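Local coordinates for protein pyrrolidone-carboxylate peptidase (Pyrococcus furiosus, PDB 1X10) that removes N-terminal pyroglutamyl (5-oxoproline) residues from polypeptides as a thiol peptidase of the C15 family, except where proline follows, at residues 47-50 against 51-55; 139-142 against 143-146; 192-195 against 196-199. The protein carries 3 engineered substitutions. One frame throughout, in Å; residues are numbered along the deposited sequence.

Contact 1: residues 47-50 against 51-55; sequences KAKE and VLEKT
Lys47 opens the helix by offering its carbonyl to Val51: Val51 N lies 3.0 Å from Lys47 O, with an almost straight N-H (176°). Val51 also lays its CG2 methyl against the same Lys47 O, while the ammonium group of Lys47 makes a salt bridge with Glu94. Ala48 repeats the i to i+4 bond through Ala48 O and Leu52 N at 2.9 Å. Lys49 does so with Glu53, and here side chains meet as well. CG of Glu53 stands beside its own backbone N (chi1 -60°) and a second bend at chi2 folds the carboxylate back, so that Glu53 OE2 comes 4.0 Å from Lys49 CG; Glu53 OE1 has a weak hydrogen bond to His152 ND1. The lysine chain curls at its end, yet Lys49 NZ stays 5.3 Å from Glu53 OE2, too far for an ion pair, though the opposite charges may attract weakly. The next pair shares only the backbone bond, Lys54 N to Glu50 O at 2.9 Å, and separated charges, with Glu50 OE1 5.0 Å from Lys54 NZ: Glu50 is extended, and Lys54 lays its CG over Glu50 O instead. Val51 O accepts from both Thr55 N and Thr55 OG1, which arrive from opposite faces of its plane (OG1 at 2.7 Å). Ala48, Lys49 and Leu52 pack on neighbouring helix 141-156, Val51 and Thr55 on strand 34-41 of the sheet.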
ATOM      1  N   LYS A  47       8.167  31.091 -10.763  1.00 16.62           N
ATOM      2  CA  LYS A  47       8.684  31.807  -9.609  1.00 17.27           C
ATOM      3  C   LYS A  47       9.792  31.004  -8.927  1.00 17.60           C
ATOM      4  O   LYS A  47      10.820  31.562  -8.535  1.00 17.06           O
ATOM      5  CB  LYS A  47       7.550  32.080  -8.620  1.00 19.21           C
ATOM      6  CG  LYS A  47       7.925  33.002  -7.473  1.00 21.12           C
ATOM      7  CD  LYS A  47       6.679  33.461  -6.722  1.00 24.01           C
ATOM      8  CE  LYS A  47       5.721  34.218  -7.646  1.00 24.85           C
ATOM      9  NZ  LYS A  47       4.491  34.698  -6.946  1.00 25.93           N
ATOM     10  N   ALA A  48       9.582  29.696  -8.796  1.00 16.48           N
ATOM     11  CA  ALA A  48      10.571  28.828  -8.169  1.00 16.65           C
ATOM     12  C   ALA A  48      11.877  28.876  -8.955  1.00 16.75           C
ATOM     13  O   ALA A  48      12.964  28.862  -8.375  1.00 16.59           O
ATOM     14  CB  ALA A  48      10.050  27.400  -8.100  1.00 15.76           C
ATOM     15  N   LYS A  49      11.772  28.928 -10.278  1.00 16.99           N
ATOM     16  CA  LYS A  49      12.965  28.990 -11.118  1.00 18.04           C
ATOM     17  C   LYS A  49      13.709  30.302 -10.876  1.00 17.57           C
ATOM     18  O   LYS A  49      14.932  30.317 -10.756  1.00 17.57           O
ATOM     19  CB  LYS A  49      12.591  28.884 -12.599  1.00 19.12           C
ATOM     20  CG  LYS A  49      13.801  28.832 -13.525  1.00 20.91           C
ATOM     21  CD  LYS A  49      13.408  28.519 -14.956  1.00 22.77           C
ATOM     22  CE  LYS A  49      12.886  29.740 -15.679  1.00 24.68           C
ATOM     23  NZ  LYS A  49      13.986  30.714 -15.941  1.00 27.18           N
ATOM     24  N   GLU A  50      12.963  31.400 -10.807  1.00 18.24           N
ATOM     25  CA  GLU A  50      13.552  32.718 -10.575  1.00 18.61           C
ATOM     26  C   GLU A  50      14.350  32.718  -9.281  1.00 17.81           C
ATOM     27  O   GLU A  50      15.519  33.105  -9.259  1.00 18.14           O
ATOM     28  CB  GLU A  50      12.463  33.789 -10.470  1.00 20.49           C
ATOM     29  CG  GLU A  50      11.660  34.017 -11.728  1.00 23.68           C
ATOM     30  CD  GLU A  50      10.589  35.078 -11.531  1.00 25.55           C
ATOM     31  OE1 GLU A  50      10.939  36.201 -11.106  1.00 27.35           O
ATOM     32  OE2 GLU A  50       9.402  34.792 -11.799  1.00 27.25           O
ATOM     33  N   VAL A  51      13.698  32.297  -8.203  1.00 16.59           N
ATOM     34  CA  VAL A  51      14.333  32.249  -6.893  1.00 16.20           C
ATOM     35  C   VAL A  51      15.548  31.326  -6.915  1.00 15.89           C
ATOM     36  O   VAL A  51      16.610  31.682  -6.405  1.00 15.80           O
ATOM     37  CB  VAL A  51      13.338  31.760  -5.812  1.00 15.76           C
ATOM     38  CG1 VAL A  51      14.022  31.704  -4.457  1.00 14.84           C
ATOM     39  CG2 VAL A  51      12.137  32.693  -5.759  1.00 16.02           C
ATOM     40  N   LEU A  52      15.390  30.153  -7.519  1.00 15.53           N
ATOM     41  CA  LEU A  52      16.473  29.178  -7.601  1.00 15.84           C
ATOM     42  C   LEU A  52      17.687  29.790  -8.306  1.00 16.16           C
ATOM     43  O   LEU A  52      18.802  29.750  -7.792  1.00 15.22           O
ATOM     44  CB  LEU A  52      16.018  27.942  -8.381  1.00 16.34           C
ATOM     45  CG  LEU A  52      16.702  26.587  -8.157  1.00 17.35           C
ATOM     46  CD1 LEU A  52      16.691  25.809  -9.467  1.00 16.75           C
ATOM     47  CD2 LEU A  52      18.114  26.752  -7.665  1.00 17.87           C
ATOM     48  N   GLU A  53      17.457  30.344  -9.493  1.00 16.40           N
ATOM     49  CA  GLU A  53      18.527  30.954 -10.275  1.00 17.78           C
ATOM     50  C   GLU A  53      19.226  32.068  -9.503  1.00 17.57           C
ATOM     51  O   GLU A  53      20.450  32.111  -9.442  1.00 17.28           O
ATOM     52  CB  GLU A  53      17.976  31.523 -11.588  1.00 18.76           C
ATOM     53  CG  GLU A  53      17.308  30.511 -12.509  1.00 21.44           C
ATOM     54  CD  GLU A  53      18.217  29.360 -12.901  1.00 22.99           C
ATOM     55  OE1 GLU A  53      19.448  29.560 -12.969  1.00 24.71           O
ATOM     56  OE2 GLU A  53      17.701  28.252 -13.164  1.00 24.26           O
ATOM     57  N   LYS A  54      18.440  32.970  -8.921  1.00 17.71           N
ATOM     58  CA  LYS A  54      18.998  34.080  -8.160  1.00 18.37           C
ATOM     59  C   LYS A  54      19.846  33.563  -7.003  1.00 17.61           C
ATOM     60  O   LYS A  54      20.942  34.063  -6.757  1.00 17.10           O
ATOM     61  CB  LYS A  54      17.880  34.974  -7.621  1.00 20.08           C
ATOM     62  CG  LYS A  54      17.034  35.625  -8.702  1.00 22.77           C
ATOM     63  CD  LYS A  54      15.917  36.470  -8.103  1.00 24.67           C
ATOM     64  CE  LYS A  54      14.946  36.954  -9.176  1.00 25.74           C
ATOM     65  NZ  LYS A  54      15.625  37.771 -10.217  1.00 27.77           N
ATOM     66  N   THR A  55      19.338  32.554  -6.304  1.00 16.92           N
ATOM     67  CA  THR A  55      20.048  31.970  -5.175  1.00 16.66           C
ATOM     68  C   THR A  55      21.373  31.352  -5.605  1.00 16.64           C
ATOM     69  O   THR A  55      22.407  31.583  -4.980  1.00 16.21           O
ATOM     70  CB  THR A  55      19.191  30.895  -4.486  1.00 17.03           C
ATOM     71  OG1 THR A  55      17.949  31.478  -4.075  1.00 17.72           O
ATOM     72  CG2 THR A  55      19.905  30.339  -3.263  1.00 17.03           C
TER

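Contact 2: residues 139-142 against 143-146; sequences LYLS and NYVM. Engineered in segment 139-142: Ser142 (natural residue Cys).
Backbone hydrogen bonds tie the N-cap residue Tyr140 to Tyr144 and Leu141 to Val145 at the start of helix 141-156. Tyr144 N reaches Tyr140 O at 3.2 Å, rather bent at 148°, whereas Val145 N meets Leu141 O at 3.0 Å and 169°. Two waters supplement them. One donates to Tyr140 O and accepts from Asn143 ND2 at 2.8 Å; the other accepts from Tyr140 N at 2.8 Å and from Asn143 N at 3.1 Å, linking the residue before the helix to an amide of its first turn. Asn143 CG lies anti to the backbone N (chi1 176°), which carries the amide alongside Leu139; Asn143 ND2 also bonds to Val83 O. Apolar packing pairs Leu141 CD2 with Tyr144 CD2 at 3.7 Å, the two side chains running side by side, while the tyrosine hydroxyl bonds to Gly46 N and its ring meets Phe45 edge-to-face. Met146 packs on Glu79, an active-site residue. At the active site also stands Ser142, engineered in place of the natural cysteine. Its OG is hydrogen-bonded to His166 NE2, a hydroxyl-imidazole link at the start of helix 141-156, where the natural thiol peptidase has its cysteine.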
ATOM      1  N   LEU A 139       6.988  14.756 -11.537  1.00 11.87           N
ATOM      2  CA  LEU A 139       7.078  15.755 -12.604  1.00 12.31           C
ATOM      3  C   LEU A 139       6.410  17.047 -12.138  1.00 12.85           C
ATOM      4  O   LEU A 139       5.823  17.793 -12.934  1.00 12.71           O
ATOM      5  CB  LEU A 139       6.397  15.236 -13.881  1.00 12.87           C
ATOM      6  CG  LEU A 139       7.041  13.998 -14.516  1.00 12.88           C
ATOM      7  CD1 LEU A 139       6.262  13.543 -15.753  1.00 13.68           C
ATOM      8  CD2 LEU A 139       8.457  14.346 -14.894  1.00 12.40           C
ATOM      9  N   TYR A 140       6.523  17.299 -10.837  1.00 12.16           N
ATOM     10  CA  TYR A 140       5.951  18.474 -10.196  1.00 12.36           C
ATOM     11  C   TYR A 140       7.099  19.433  -9.853  1.00 11.92           C
ATOM     12  O   TYR A 140       8.082  19.502 -10.583  1.00 11.23           O
ATOM     13  CB  TYR A 140       5.178  18.029  -8.947  1.00 12.43           C
ATOM     14  CG  TYR A 140       4.294  19.071  -8.283  1.00 13.84           C
ATOM     15  CD1 TYR A 140       3.348  19.793  -9.012  1.00 14.42           C
ATOM     16  CD2 TYR A 140       4.362  19.284  -6.902  1.00 14.07           C
ATOM     17  CE1 TYR A 140       2.487  20.696  -8.384  1.00 14.98           C
ATOM     18  CE2 TYR A 140       3.506  20.188  -6.263  1.00 14.84           C
ATOM     19  CZ  TYR A 140       2.572  20.887  -7.010  1.00 14.96           C
ATOM     20  OH  TYR A 140       1.727  21.773  -6.381  1.00 14.57           O
ATOM     21  N   LEU A 141       7.005  20.164  -8.747  1.00 11.88           N
ATOM     22  CA  LEU A 141       8.069  21.113  -8.426  1.00 12.14           C
ATOM     23  C   LEU A 141       9.404  20.547  -7.955  1.00 11.97           C
ATOM     24  O   LEU A 141      10.440  21.158  -8.199  1.00 11.97           O
ATOM     25  CB  LEU A 141       7.556  22.162  -7.440  1.00 14.01           C
ATOM     26  CG  LEU A 141       6.921  23.266  -8.297  1.00 15.55           C
ATOM     27  CD1 LEU A 141       5.638  23.752  -7.702  1.00 16.55           C
ATOM     28  CD2 LEU A 141       7.923  24.387  -8.495  1.00 15.01           C
ATOM     29  N   SER A 142       9.399  19.394  -7.295  1.00 10.94           N
ATOM     30  CA  SER A 142      10.662  18.814  -6.844  1.00 10.69           C
ATOM     31  C   SER A 142      11.542  18.502  -8.051  1.00 10.17           C
ATOM     32  O   SER A 142      12.711  18.881  -8.082  1.00 10.40           O
ATOM     33  CB  SER A 142      10.413  17.541  -6.036  1.00 10.44           C
ATOM     34  OG  SER A 142       9.778  17.855  -4.806  1.00 10.20           O
ATOM     35  N   ASN A 143      10.975  17.817  -9.043  1.00  9.80           N
ATOM     36  CA  ASN A 143      11.713  17.462 -10.252  1.00 10.11           C
ATOM     37  C   ASN A 143      12.133  18.717 -11.017  1.00 10.10           C
ATOM     38  O   ASN A 143      13.219  18.779 -11.594  1.00  9.97           O
ATOM     39  CB  ASN A 143      10.846  16.583 -11.156  1.00 10.20           C
ATOM     40  CG  ASN A 143      11.514  16.268 -12.470  1.00 10.02           C
ATOM     41  OD1 ASN A 143      12.431  15.449 -12.537  1.00  9.87           O
ATOM     42  ND2 ASN A 143      11.062  16.933 -13.535  1.00 10.42           N
ATOM     43  N   TYR A 144      11.248  19.707 -11.014  1.00 10.45           N
ATOM     44  CA  TYR A 144      11.461  20.985 -11.687  1.00 10.35           C
ATOM     45  C   TYR A 144      12.753  21.631 -11.170  1.00 10.35           C
ATOM     46  O   TYR A 144      13.642  21.978 -11.950  1.00  9.98           O
ATOM     47  CB  TYR A 144      10.251  21.882 -11.409  1.00 10.38           C
ATOM     48  CG  TYR A 144      10.257  23.267 -12.020  1.00 11.18           C
ATOM     49  CD1 TYR A 144      10.051  23.460 -13.389  1.00 11.63           C
ATOM     50  CD2 TYR A 144      10.373  24.396 -11.208  1.00 10.85           C
ATOM     51  CE1 TYR A 144       9.946  24.753 -13.929  1.00 11.55           C
ATOM     52  CE2 TYR A 144      10.270  25.680 -11.733  1.00 11.77           C
ATOM     53  CZ  TYR A 144      10.053  25.852 -13.089  1.00 11.86           C
ATOM     54  OH  TYR A 144       9.910  27.126 -13.580  1.00 12.62           O
ATOM     55  N   VAL A 145      12.864  21.776  -9.853  1.00 10.20           N
ATOM     56  CA  VAL A 145      14.059  22.376  -9.273  1.00 10.58           C
ATOM     57  C   VAL A 145      15.277  21.462  -9.428  1.00 10.75           C
ATOM     58  O   VAL A 145      16.386  21.935  -9.684  1.00  9.85           O
ATOM     59  CB  VAL A 145      13.854  22.710  -7.777  1.00 11.42           C
ATOM     60  CG1 VAL A 145      12.804  23.803  -7.632  1.00 10.69           C
ATOM     61  CG2 VAL A 145      13.429  21.470  -7.022  1.00 13.74           C
ATOM     62  N   MET A 146      15.075  20.156  -9.283  1.00 10.15           N
ATOM     63  CA  MET A 146      16.185  19.220  -9.434  1.00 10.52           C
ATOM     64  C   MET A 146      16.803  19.347 -10.826  1.00 10.72           C
ATOM     65  O   MET A 146      18.028  19.388 -10.971  1.00 10.80           O
ATOM     66  CB  MET A 146      15.708  17.779  -9.219  1.00 10.35           C
ATOM     67  CG  MET A 146      16.840  16.751  -9.274  1.00  9.81           C
ATOM     68  SD  MET A 146      16.244  15.043  -9.206  1.00 10.13           S
ATOM     69  CE  MET A 146      17.820  14.157  -9.348  1.00  8.62           C
TER
HETATM   70  O   HOH W   1       9.078  18.934 -13.314  1.00  7.48           O
HETATM   71  O   HOH W   2       8.171  16.527  -8.668  1.00  8.87           O

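Contact 3: residues 192-195 against 196-199. Engineered in segment 192-195: Ala192 (natural residue Glu).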
ATOM      1  N   ALA A 192      14.684  13.105   9.592  1.00 12.49           N
ATOM      2  CA  ALA A 192      14.719  13.710   8.264  1.00 12.19           C
ATOM      3  C   ALA A 192      15.828  14.763   8.221  1.00 12.29           C
ATOM      4  O   ALA A 192      16.597  14.841   7.258  1.00 11.68           O
ATOM      5  CB  ALA A 192      13.365  14.356   7.943  1.00 12.84           C
ATOM      6  N   LEU A 193      15.907  15.569   9.274  1.00 12.43           N
ATOM      7  CA  LEU A 193      16.921  16.614   9.358  1.00 12.84           C
ATOM      8  C   LEU A 193      18.317  16.003   9.369  1.00 13.03           C
ATOM      9  O   LEU A 193      19.206  16.451   8.641  1.00 12.97           O
ATOM     10  CB  LEU A 193      16.706  17.459  10.618  1.00 12.45           C
ATOM     11  CG  LEU A 193      17.744  18.541  10.937  1.00 12.62           C
ATOM     12  CD1 LEU A 193      17.810  19.565   9.803  1.00 12.35           C
ATOM     13  CD2 LEU A 193      17.373  19.225  12.251  1.00 12.60           C
ATOM     14  N   GLU A 194      18.506  14.973  10.186  1.00 13.17           N
ATOM     15  CA  GLU A 194      19.804  14.314  10.288  1.00 13.34           C
ATOM     16  C   GLU A 194      20.193  13.679   8.953  1.00 12.45           C
ATOM     17  O   GLU A 194      21.363  13.684   8.571  1.00 11.89           O
ATOM     18  CB  GLU A 194      19.780  13.246  11.389  1.00 14.64           C
ATOM     19  CG  GLU A 194      21.103  12.502  11.556  1.00 17.56           C
ATOM     20  CD  GLU A 194      22.216  13.379  12.111  1.00 19.42           C
ATOM     21  OE1 GLU A 194      23.385  12.929  12.110  1.00 21.36           O
ATOM     22  OE2 GLU A 194      21.930  14.514  12.554  1.00 20.61           O
ATOM     23  N   ALA A 195      19.207  13.137   8.246  1.00 11.55           N
ATOM     24  CA  ALA A 195      19.457  12.516   6.953  1.00 11.40           C
ATOM     25  C   ALA A 195      20.061  13.541   5.992  1.00 11.09           C
ATOM     26  O   ALA A 195      21.018  13.242   5.285  1.00 10.48           O
ATOM     27  CB  ALA A 195      18.151  11.947   6.372  1.00 11.06           C
ATOM     28  N   VAL A 196      19.496  14.746   5.969  1.00 11.30           N
ATOM     29  CA  VAL A 196      20.002  15.799   5.097  1.00 11.70           C
ATOM     30  C   VAL A 196      21.412  16.214   5.532  1.00 12.35           C
ATOM     31  O   VAL A 196      22.278  16.454   4.695  1.00 11.43           O
ATOM     32  CB  VAL A 196      19.060  17.036   5.102  1.00 11.33           C
ATOM     33  CG1 VAL A 196      19.652  18.158   4.250  1.00 10.68           C
ATOM     34  CG2 VAL A 196      17.693  16.642   4.558  1.00 11.40           C
ATOM     35  N   LYS A 197      21.641  16.294   6.842  1.00 13.31           N
ATOM     36  CA  LYS A 197      22.958  16.663   7.351  1.00 13.90           C
ATOM     37  C   LYS A 197      23.974  15.614   6.906  1.00 14.02           C
ATOM     38  O   LYS A 197      25.084  15.943   6.492  1.00 14.21           O
ATOM     39  CB  LYS A 197      22.957  16.747   8.882  1.00 15.20           C
ATOM     40  CG  LYS A 197      22.216  17.944   9.452  1.00 17.36           C
ATOM     41  CD  LYS A 197      22.369  18.006  10.970  1.00 18.99           C
ATOM     42  CE  LYS A 197      21.536  19.141  11.561  1.00 20.10           C
ATOM     43  NZ  LYS A 197      21.569  19.162  13.055  1.00 20.96           N
ATOM     44  N   VAL A 198      23.587  14.347   6.994  1.00 13.58           N
ATOM     45  CA  VAL A 198      24.468  13.263   6.583  1.00 13.83           C
ATOM     46  C   VAL A 198      24.805  13.355   5.095  1.00 13.23           C
ATOM     47  O   VAL A 198      25.954  13.164   4.699  1.00 13.51           O
ATOM     48  CB  VAL A 198      23.838  11.891   6.870  1.00 14.04           C
ATOM     49  CG1 VAL A 198      24.681  10.788   6.235  1.00 14.22           C
ATOM     50  CG2 VAL A 198      23.733  11.679   8.383  1.00 14.38           C
ATOM     51  N   ALA A 199      23.801  13.650   4.272  1.00 13.12           N
ATOM     52  CA  ALA A 199      24.008  13.772   2.834  1.00 12.32           C
ATOM     53  C   ALA A 199      25.030  14.867   2.542  1.00 12.24           C
ATOM     54  O   ALA A 199      25.899  14.712   1.678  1.00 11.89           O
ATOM     55  CB  ALA A 199      22.683  14.092   2.135  1.00 12.42           C
TER
HETATM   56  O   HOH W   3      20.407  16.654  13.179  1.00 26.01           O
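Glu194 and Lys197 are brought together by contrasting first torsions: CG of Glu194 is anti to the backbone N (chi1 180°), whereas CG of Lys197 stands beside its own backbone N (chi1 -72°) and the rest of the lysine chain runs extended toward the start of the helix. A bend at chi2 of Glu194 then brings its carboxylate across the lysine chain at about a right angle, with Glu194 OE2 3.9 Å from Lys197 CD. The charged ends do not touch, since Glu194 OE2 and Lys197 NZ lie 4.7 Å apart. A water closes the interval, donating to Glu194 OE2 at 2.7 Å and accepting from Lys197 NZ at 2.8 Å, so the pair is solvent-bridged and each charge probably steadies the other through it. The second carboxylate oxygen faces another way: Glu194 OE1 approaches Val198 CG2 and has a long, weak ion pair with Arg127.

The aliphatic part of Lys197 has its own partner. Its CE passes obliquely over the branch point of Leu193, with Lys197 CE 3.9 Å from Leu193 CG, and the CD1 methyl of the leucine lies close by. Regular i to i+4 backbone bonds run beneath these side chains. Lys197 N bonds to Leu193 O, and Val198 N lies 2.8 Å from Glu194 O. Ala192, Ala195, Val196, Val198 and Ala199 are buried. Ala192, engineered from glutamate, touches Val167 with its methyl, Val196 packs on Val67 and on helix 18-26, and Ala199 on Ile65 and Ile165, while Ala195 and Val198 meet helix 117-126. Leu193, partly exposed, also touches helix 18-26. The result is an amphipathic helix, apolar against the central sheet and charged along another flank, typical of the alpha/beta/alpha sandwich of C15 peptidases.

Contacts 1 and 2 belong to adjacent helices that pack directly: Lys49 CB lies 3.4 Å from Tyr144 OH, and Ala48 CB lies 3.7 Å from Leu141 CD2. Their centres are 13 Å apart. Contact 3 sits on the opposite side of the chain's centre from both, with its centre 23 Å from that of contact 1 and 20 Å from that of contact 2, and touches neither. Contact 2 holds the altered nucleophile position, its Ser142 side chain about 3 Å from that of His166. The other two stand further back: Ala48 of contact 1 is about 10 Å from Ser142, and Val196 of contact 3 about 9 Å from His166, side chain to side chain.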